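Probable zinc protease (Pseudomonas aeruginosa, PDB 4NNZ) is one subunit of a heterodimeric M16-family zinc protease and, as expected of that family, probably acts as a metallopeptidase. Local coordinates at residues R21-Q32 against K364-I374; R263-L274 against L394-A405. All blocks are in the same frame, centred on the assembly; numbering follows the deposited sequence.

Interaction 1: residues R21-Q32 against K364-I374; sequences REDHRAPVVVSQ and KDSIAAQASSI
In Ile367 the CG1 branch is tucked between its own backbone N and carbonyl carbon (chi1 57°), which sends CD1 to Val28 and Val30 while CG2 turns to Asp23. Arg21 places CG opposite its backbone N (chi1 -172°) and bends at chi3, bringing the edge of its guanidinium to Gln370 OE1. Together these residues lay helix 367-379 on the mixed sheet of the insulinase-type domain, across strands 28-35, 190-196 and 17-22. The helix runs nearly along strand 28-32, at 24° with the axes 8.5 Å apart. Of the apolar pairs, the closest is Val30 CG1 on Ala371 CB, 3.4 Å; the small side chains of Ala368 and Ala371 meet Val30, consistent with the close approach. Toward the start of the strand, Ile367 CD1 lies 4.0 Å from Val28 CG2. Val195 of the middle strand continues this apolar seam, touching Ile367 and Ala371. Gln32 lays its amide against the same helix face, NE2 3.3 Å from Ala371 CB, while its OE1 accepts from Trp34 NE1.

The polar contacts gather at the start of the helix. Arg21 NH1 gives Gln370 OE1 a weak hydrogen bond of 2.6 Å, the two side chains crossing at about a right angle, and Ile374 CD1 approaches the other terminal nitrogen, NH2. Asp23 closes an Asx turn, with OD1 taking Arg25 N at 3.1 Å, and it also pairs with the Arg25 guanidinium. Its other oxygen, OD2, rests 3.6 Å from Ile367 CG2, so one carboxylate both orders the turn and touches the helix. The network ends across the contact, where Arg25 NH2 reaches Asp365 OD2 at 3.3 Å from above the carboxylate plane, guanidinium and carboxylate standing almost perpendicular.

Interaction 2: residues R263-L274 against L394-A405; sequences REVNALRLIGAL and LKAVTPDDIQKA
Ala267 and Ile402 bring their CA atoms to 5.1 Å where helix 263-274 and helix 399-405 cross almost perpendicularly, at 88° with their axes 8.6 Å apart. Two knobs-into-holes contacts hold the crossing. Ile402 sits among Ala267, Leu270, Ile271 and Leu274, its CG2 lying 3.7 Å from Ile271 CG1 as the two side chains slide past each other in opposite directions, while its CD1 meets Leu274 CD1 tip to tip. Ala405 fills the second hole, formed by Glu264, Ala267, Leu268 and Ile271; the methyls of Ala267 and Ala405, CB to CB 4.0 Å, are small enough to allow the close approach of the backbones.

The end of helix 386-396 and the link after it cover the next side of helix 263-274. Leu270 CD2 touches Leu394 CD2 at 3.6 Å, and Val397 CG2 drops onto Asn266 CB. The same Leu394 methyl lies over one face of the Arg269 guanidinium, which is held through NH1 by Asn266 OD1 and by Asp390. Ile349 and Met356 of helix 346-364 extend the apolar packing around Ile402 and Leu394.

Arg263 has CG opposite its backbone N (chi1 -178°) and folds at chi2 and chi3, turning the edge of its guanidinium to Asp401. Its NH1 meets the syn lone pair of Asp401 OD2 at 3.0 Å, nearly straight (177°) and in the guanidinium plane, while Ala396 CB lies over one face. OD2 also accepts Thr398 N at 3.2 Å from above the carboxylate plane, and in return Asp401 N gives Thr398 OG1 a weak hydrogen bond, completing a capping box. One carboxylate oxygen therefore serves both the helix start and the salt bridge, and these two donors would be expected to favour the charged form of Asp401.

How the interactions relate
Interaction 2 is the more buried of the two, a helix crossing whose middle is hydrocarbon and whose one salt bridge sits at a capped helix start. Interaction 1 is partly buried: a helix lying along a sheet, with its apolar seam inside and a chain of charges at the outer turn. They share no element, but helices 367-379 and 386-396 follow each other in the chain, so the same run of C-terminal helices first covers the six-stranded sheet and then returns to helix 262-276, beside the five-stranded one. Their centres are 30 Å apart and the nearest atoms about 10 Å.

Interaction 1: residues R21-Q32 against K364-I374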
# COMPACT_ATOMS: atom_id res chain seq x y z
N ARG A 21 4.07 35.39 13.48
CA ARG A 21 4.33 36.55 12.67
C ARG A 21 3.37 37.69 12.92
O ARG A 21 2.19 37.53 12.86
CB ARG A 21 4.31 36.21 11.20
CG ARG A 21 4.79 37.38 10.40
CD ARG A 21 4.72 37.07 8.95
NE ARG A 21 5.57 35.94 8.66
CZ ARG A 21 5.77 35.47 7.44
NH1 ARG A 21 5.18 36.05 6.42
NH2 ARG A 21 6.55 34.44 7.26
N GLU A 22 3.92 38.86 13.18
CA GLU A 22 3.14 40.02 13.49
C GLU A 22 2.75 40.79 12.26
O GLU A 22 3.57 41.03 11.42
CB GLU A 22 3.92 40.91 14.42
CG GLU A 22 4.36 40.18 15.67
CD GLU A 22 5.41 40.93 16.45
OE1 GLU A 22 5.62 40.60 17.63
OE2 GLU A 22 6.01 41.84 15.87
N ASP A 23 1.48 41.10 12.13
CA ASP A 23 1.01 41.97 11.09
C ASP A 23 -0.11 42.80 11.68
O ASP A 23 -1.15 42.29 11.96
CB ASP A 23 0.51 41.11 9.93
CG ASP A 23 -0.03 41.91 8.80
OD1 ASP A 23 -0.42 43.05 9.00
OD2 ASP A 23 -0.09 41.39 7.68
N HIS A 24 0.11 44.09 11.85
CA HIS A 24 -0.84 44.94 12.57
C HIS A 24 -1.76 45.75 11.67
O HIS A 24 -2.40 46.66 12.11
CB HIS A 24 -0.13 45.82 13.59
CG HIS A 24 1.03 45.16 14.24
ND1 HIS A 24 0.93 44.51 15.44
CD2 HIS A 24 2.32 45.07 13.87
CE1 HIS A 24 2.11 44.03 15.78
NE2 HIS A 24 2.98 44.36 14.84
N ARG A 25 -1.85 45.36 10.42
CA ARG A 25 -2.62 46.06 9.43
C ARG A 25 -4.09 46.09 9.73
O ARG A 25 -4.79 46.98 9.34
CB ARG A 25 -2.36 45.47 8.06
CG ARG A 25 -1.20 46.14 7.36
CD ARG A 25 -0.90 45.48 6.04
NE ARG A 25 -0.74 44.06 6.21
CZ ARG A 25 -1.21 43.17 5.37
NH1 ARG A 25 -1.04 41.89 5.60
NH2 ARG A 25 -1.86 43.58 4.29
N ALA A 26 -4.54 45.09 10.45
CA ALA A 26 -5.90 45.02 10.86
C ALA A 26 -5.91 44.34 12.20
O ALA A 26 -4.99 43.61 12.51
CB ALA A 26 -6.68 44.24 9.86
N PRO A 27 -6.94 44.54 12.99
CA PRO A 27 -7.00 43.91 14.30
C PRO A 27 -7.58 42.49 14.29
O PRO A 27 -8.56 42.21 14.92
CB PRO A 27 -7.94 44.83 15.04
CG PRO A 27 -8.90 45.18 14.00
CD PRO A 27 -8.08 45.43 12.79
N VAL A 28 -6.93 41.59 13.56
CA VAL A 28 -7.36 40.21 13.49
C VAL A 28 -6.17 39.30 13.62
O VAL A 28 -5.09 39.66 13.24
CB VAL A 28 -7.97 39.90 12.14
CG1 VAL A 28 -9.35 40.46 12.06
CG2 VAL A 28 -7.14 40.51 11.05
N VAL A 29 -6.38 38.12 14.15
CA VAL A 29 -5.30 37.16 14.24
C VAL A 29 -5.71 35.78 13.77
O VAL A 29 -6.80 35.36 13.98
CB VAL A 29 -4.73 37.07 15.65
CG1 VAL A 29 -5.70 36.37 16.56
CG2 VAL A 29 -3.43 36.33 15.62
N VAL A 30 -4.78 35.07 13.16
CA VAL A 30 -5.05 33.74 12.66
C VAL A 30 -4.30 32.74 13.52
O VAL A 30 -3.15 32.89 13.77
CB VAL A 30 -4.74 33.67 11.14
CG1 VAL A 30 -3.68 32.66 10.75
CG2 VAL A 30 -5.98 33.42 10.37
N SER A 31 -4.98 31.71 13.96
CA SER A 31 -4.34 30.68 14.73
C SER A 31 -4.55 29.35 14.09
O SER A 31 -5.66 28.95 13.92
CB SER A 31 -4.94 30.67 16.11
OG SER A 31 -4.09 30.06 17.04
N GLN A 32 -3.51 28.63 13.71
CA GLN A 32 -3.73 27.33 13.11
C GLN A 32 -3.04 26.23 13.84
O GLN A 32 -1.94 26.44 14.28
CB GLN A 32 -3.20 27.31 11.71
CG GLN A 32 -3.27 28.61 10.99
CD GLN A 32 -3.16 28.40 9.52
OE1 GLN A 32 -2.56 27.46 9.09
NE2 GLN A 32 -3.76 29.26 8.77
N LYS A 364 0.71 36.29 -0.62
CA LYS A 364 1.57 36.55 0.49
C LYS A 364 0.75 37.31 1.44
O LYS A 364 0.65 36.99 2.59
CB LYS A 364 2.73 37.44 0.05
CG LYS A 364 3.44 38.21 1.16
CD LYS A 364 4.94 38.03 1.09
CE LYS A 364 5.52 37.56 2.42
NZ LYS A 364 5.29 38.53 3.51
N ASP A 365 0.16 38.36 0.92
CA ASP A 365 -0.71 39.19 1.68
C ASP A 365 -1.79 38.20 1.95
O ASP A 365 -1.94 37.27 1.20
CB ASP A 365 -1.18 40.32 0.79
CG ASP A 365 -2.25 41.12 1.41
OD1 ASP A 365 -3.15 40.54 2.02
OD2 ASP A 365 -2.22 42.35 1.28
N SER A 366 -2.47 38.38 3.07
CA SER A 366 -3.39 37.42 3.63
C SER A 366 -2.68 36.66 4.71
O SER A 366 -1.89 35.81 4.46
CB SER A 366 -3.92 36.45 2.61
OG SER A 366 -4.91 35.66 3.19
N ILE A 367 -3.00 37.01 5.92
CA ILE A 367 -2.37 36.42 7.05
C ILE A 367 -2.66 34.93 7.10
O ILE A 367 -1.87 34.18 7.58
CB ILE A 367 -2.73 37.17 8.33
CG1 ILE A 367 -4.22 37.20 8.52
CG2 ILE A 367 -2.22 38.58 8.26
CD1 ILE A 367 -4.63 37.66 9.89
N ALA A 368 -3.82 34.53 6.62
CA ALA A 368 -4.17 33.14 6.57
C ALA A 368 -3.28 32.31 5.67
O ALA A 368 -2.93 31.23 6.00
CB ALA A 368 -5.61 32.97 6.17
N ALA A 369 -2.96 32.82 4.50
CA ALA A 369 -2.07 32.15 3.61
C ALA A 369 -0.68 32.02 4.15
O ALA A 369 -0.04 31.02 3.96
CB ALA A 369 -2.06 32.82 2.26
N GLN A 370 -0.18 33.06 4.79
CA GLN A 370 1.14 33.01 5.33
C GLN A 370 1.18 31.98 6.40
O GLN A 370 2.12 31.26 6.51
CB GLN A 370 1.56 34.34 5.91
CG GLN A 370 1.67 35.45 4.90
CD GLN A 370 1.84 36.79 5.55
OE1 GLN A 370 2.94 37.21 5.87
NE2 GLN A 370 0.76 37.48 5.74
N ALA A 371 0.14 31.92 7.19
CA ALA A 371 0.05 30.93 8.23
C ALA A 371 0.01 29.51 7.71
O ALA A 371 0.64 28.66 8.25
CB ALA A 371 -1.13 31.21 9.12
N SER A 372 -0.74 29.27 6.67
CA SER A 372 -0.75 27.99 6.03
C SER A 372 0.56 27.60 5.38
O SER A 372 0.93 26.46 5.41
CB SER A 372 -1.86 27.93 5.04
OG SER A 372 -3.04 28.11 5.72
N SER A 373 1.24 28.56 4.78
CA SER A 373 2.51 28.27 4.18
C SER A 373 3.47 27.83 5.25
O SER A 373 4.24 26.94 5.06
CB SER A 373 3.08 29.49 3.50
OG SER A 373 2.30 29.87 2.42
N ILE A 374 3.38 28.46 6.40
CA ILE A 374 4.24 28.14 7.48
C ILE A 374 3.93 26.76 8.03
O ILE A 374 4.80 26.03 8.37
CB ILE A 374 4.15 29.21 8.58
CG1 ILE A 374 4.75 30.52 8.09
CG2 ILE A 374 4.87 28.77 9.83
CD1 ILE A 374 4.33 31.71 8.89

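Interaction 2: residues R263-L274 against L394-A405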
# COMPACT_ATOMS: atom_id res chain seq x y z
N ARG A 263 17.35 21.86 -7.16
CA ARG A 263 17.24 22.52 -8.43
C ARG A 263 16.33 21.79 -9.37
O ARG A 263 15.58 22.39 -10.08
CB ARG A 263 18.61 22.72 -9.07
CG ARG A 263 18.57 23.46 -10.39
CD ARG A 263 18.64 24.96 -10.23
NE ARG A 263 19.77 25.40 -9.43
CZ ARG A 263 20.94 25.77 -9.93
NH1 ARG A 263 21.13 25.75 -11.22
NH2 ARG A 263 21.91 26.15 -9.14
N GLU A 264 16.42 20.48 -9.38
CA GLU A 264 15.61 19.69 -10.28
C GLU A 264 14.13 19.82 -9.94
O GLU A 264 13.31 19.83 -10.81
CB GLU A 264 16.10 18.25 -10.34
CG GLU A 264 15.42 17.32 -9.36
CD GLU A 264 16.26 16.13 -9.01
OE1 GLU A 264 16.92 15.58 -9.90
OE2 GLU A 264 16.25 15.73 -7.85
N VAL A 265 13.80 19.91 -8.66
CA VAL A 265 12.44 20.09 -8.26
C VAL A 265 11.92 21.40 -8.77
O VAL A 265 10.85 21.47 -9.28
CB VAL A 265 12.31 20.09 -6.74
CG1 VAL A 265 10.90 20.41 -6.31
CG2 VAL A 265 12.70 18.76 -6.17
N ASN A 266 12.68 22.44 -8.58
CA ASN A 266 12.25 23.74 -8.98
C ASN A 266 12.12 23.81 -10.47
O ASN A 266 11.31 24.54 -10.98
CB ASN A 266 13.14 24.80 -8.39
CG ASN A 266 12.97 24.92 -6.92
OD1 ASN A 266 11.98 24.51 -6.37
ND2 ASN A 266 13.93 25.47 -6.27
N ALA A 267 12.94 23.04 -11.15
CA ALA A 267 12.85 22.88 -12.57
C ALA A 267 11.56 22.20 -12.97
O ALA A 267 10.98 22.52 -13.96
CB ALA A 267 14.03 22.11 -13.07
N LEU A 268 11.12 21.25 -12.20
CA LEU A 268 9.84 20.64 -12.41
C LEU A 268 8.64 21.56 -12.22
O LEU A 268 7.68 21.47 -12.93
CB LEU A 268 9.71 19.37 -11.58
CG LEU A 268 10.51 18.22 -12.12
CD1 LEU A 268 10.51 17.09 -11.14
CD2 LEU A 268 9.98 17.77 -13.45
N ARG A 269 8.71 22.43 -11.25
CA ARG A 269 7.65 23.38 -11.02
C ARG A 269 7.52 24.31 -12.19
O ARG A 269 6.45 24.58 -12.65
CB ARG A 269 7.95 24.17 -9.77
CG ARG A 269 8.43 23.27 -8.66
CD ARG A 269 8.79 24.03 -7.42
NE ARG A 269 7.85 25.07 -7.10
CZ ARG A 269 8.08 26.03 -6.23
NH1 ARG A 269 9.21 26.08 -5.60
NH2 ARG A 269 7.18 26.93 -5.99
N LEU A 270 8.65 24.76 -12.68
CA LEU A 270 8.74 25.60 -13.83
C LEU A 270 8.21 24.89 -15.06
O LEU A 270 7.59 25.50 -15.88
CB LEU A 270 10.18 26.05 -14.04
CG LEU A 270 10.64 27.47 -13.76
CD1 LEU A 270 9.72 28.48 -14.36
CD2 LEU A 270 10.77 27.74 -12.29
N ILE A 271 8.45 23.61 -15.20
CA ILE A 271 7.95 22.87 -16.34
C ILE A 271 6.44 22.85 -16.36
O ILE A 271 5.85 22.94 -17.41
CB ILE A 271 8.55 21.46 -16.44
CG1 ILE A 271 9.96 21.52 -16.97
CG2 ILE A 271 7.80 20.57 -17.40
CD1 ILE A 271 10.77 20.32 -16.61
N GLY A 272 5.82 22.72 -15.21
CA GLY A 272 4.39 22.74 -15.17
C GLY A 272 3.83 24.03 -15.65
O GLY A 272 2.87 24.06 -16.34
N ALA A 273 4.45 25.11 -15.25
CA ALA A 273 4.05 26.42 -15.64
C ALA A 273 4.20 26.65 -17.12
O ALA A 273 3.40 27.29 -17.73
CB ALA A 273 4.81 27.45 -14.84
N LEU A 274 5.25 26.11 -17.70
CA LEU A 274 5.45 26.17 -19.11
C LEU A 274 4.39 25.45 -19.89
O LEU A 274 4.06 25.81 -20.97
CB LEU A 274 6.80 25.57 -19.47
CG LEU A 274 8.06 26.37 -19.25
CD1 LEU A 274 9.21 25.41 -19.20
CD2 LEU A 274 8.28 27.41 -20.33
N LEU A 394 13.60 29.88 -7.45
CA LEU A 394 12.95 29.79 -8.73
C LEU A 394 13.80 30.46 -9.77
O LEU A 394 13.84 30.08 -10.91
CB LEU A 394 11.56 30.39 -8.68
CG LEU A 394 10.49 29.48 -8.13
CD1 LEU A 394 9.13 30.06 -8.37
CD2 LEU A 394 10.57 28.11 -8.74
N LYS A 395 14.45 31.51 -9.33
CA LYS A 395 15.30 32.31 -10.16
C LYS A 395 16.48 31.54 -10.67
O LYS A 395 16.91 31.74 -11.77
CB LYS A 395 15.80 33.49 -9.38
CG LYS A 395 15.65 34.80 -10.09
CD LYS A 395 16.05 35.95 -9.19
CE LYS A 395 17.47 36.40 -9.43
NZ LYS A 395 17.56 37.77 -10.00
N ALA A 396 17.01 30.64 -9.86
CA ALA A 396 18.17 29.86 -10.22
C ALA A 396 17.97 28.90 -11.38
O ALA A 396 18.92 28.50 -12.00
CB ALA A 396 18.74 29.15 -9.02
N VAL A 397 16.75 28.52 -11.65
CA VAL A 397 16.50 27.57 -12.69
C VAL A 397 16.92 28.12 -14.02
O VAL A 397 16.57 29.21 -14.36
CB VAL A 397 15.03 27.20 -12.72
CG1 VAL A 397 14.77 26.21 -13.83
CG2 VAL A 397 14.63 26.61 -11.40
N THR A 398 17.66 27.34 -14.77
CA THR A 398 18.18 27.76 -16.05
C THR A 398 17.65 26.83 -17.10
O THR A 398 17.26 25.74 -16.79
CB THR A 398 19.71 27.71 -16.11
OG1 THR A 398 20.15 26.37 -16.18
CG2 THR A 398 20.28 28.31 -14.89
N PRO A 399 17.68 27.23 -18.35
CA PRO A 399 17.02 26.47 -19.38
C PRO A 399 17.58 25.09 -19.44
O PRO A 399 16.92 24.17 -19.85
CB PRO A 399 17.39 27.24 -20.61
CG PRO A 399 17.31 28.62 -20.15
CD PRO A 399 17.95 28.59 -18.81
N ASP A 400 18.83 24.97 -19.06
CA ASP A 400 19.50 23.71 -18.99
C ASP A 400 18.96 22.79 -17.91
O ASP A 400 18.83 21.62 -18.10
CB ASP A 400 20.99 23.95 -18.87
CG ASP A 400 21.49 24.88 -19.94
OD1 ASP A 400 21.01 24.76 -21.08
OD2 ASP A 400 22.33 25.75 -19.65
N ASP A 401 18.62 23.36 -16.77
CA ASP A 401 18.06 22.60 -15.68
C ASP A 401 16.77 21.98 -16.11
O ASP A 401 16.45 20.87 -15.76
CB ASP A 401 17.75 23.53 -14.53
CG ASP A 401 18.93 23.87 -13.74
OD1 ASP A 401 19.86 23.07 -13.71
OD2 ASP A 401 18.96 24.94 -13.14
N ILE A 402 16.00 22.77 -16.83
CA ILE A 402 14.72 22.33 -17.27
C ILE A 402 14.87 21.18 -18.20
O ILE A 402 14.21 20.19 -18.05
CB ILE A 402 13.98 23.49 -17.94
CG1 ILE A 402 13.49 24.44 -16.89
CG2 ILE A 402 12.80 23.04 -18.77
CD1 ILE A 402 12.70 25.58 -17.45
N GLN A 403 15.75 21.30 -19.18
CA GLN A 403 15.90 20.24 -20.15
C GLN A 403 16.37 19.00 -19.45
O GLN A 403 15.92 17.94 -19.71
CB GLN A 403 16.82 20.67 -21.30
CG GLN A 403 17.73 19.59 -21.88
CD GLN A 403 18.52 20.03 -23.06
OE1 GLN A 403 19.60 20.59 -22.93
NE2 GLN A 403 18.01 19.76 -24.23
N LYS A 404 17.30 19.16 -18.54
CA LYS A 404 17.80 18.04 -17.80
C LYS A 404 16.76 17.33 -16.99
O LYS A 404 16.74 16.14 -16.96
CB LYS A 404 18.91 18.51 -16.90
CG LYS A 404 19.86 17.44 -16.44
CD LYS A 404 20.65 17.91 -15.24
CE LYS A 404 20.17 17.24 -13.97
NZ LYS A 404 18.78 17.62 -13.63
N ALA A 405 15.91 18.05 -16.30
CA ALA A 405 14.86 17.41 -15.53
C ALA A 405 13.90 16.65 -16.40
O ALA A 405 13.46 15.59 -16.03
CB ALA A 405 14.12 18.42 -14.68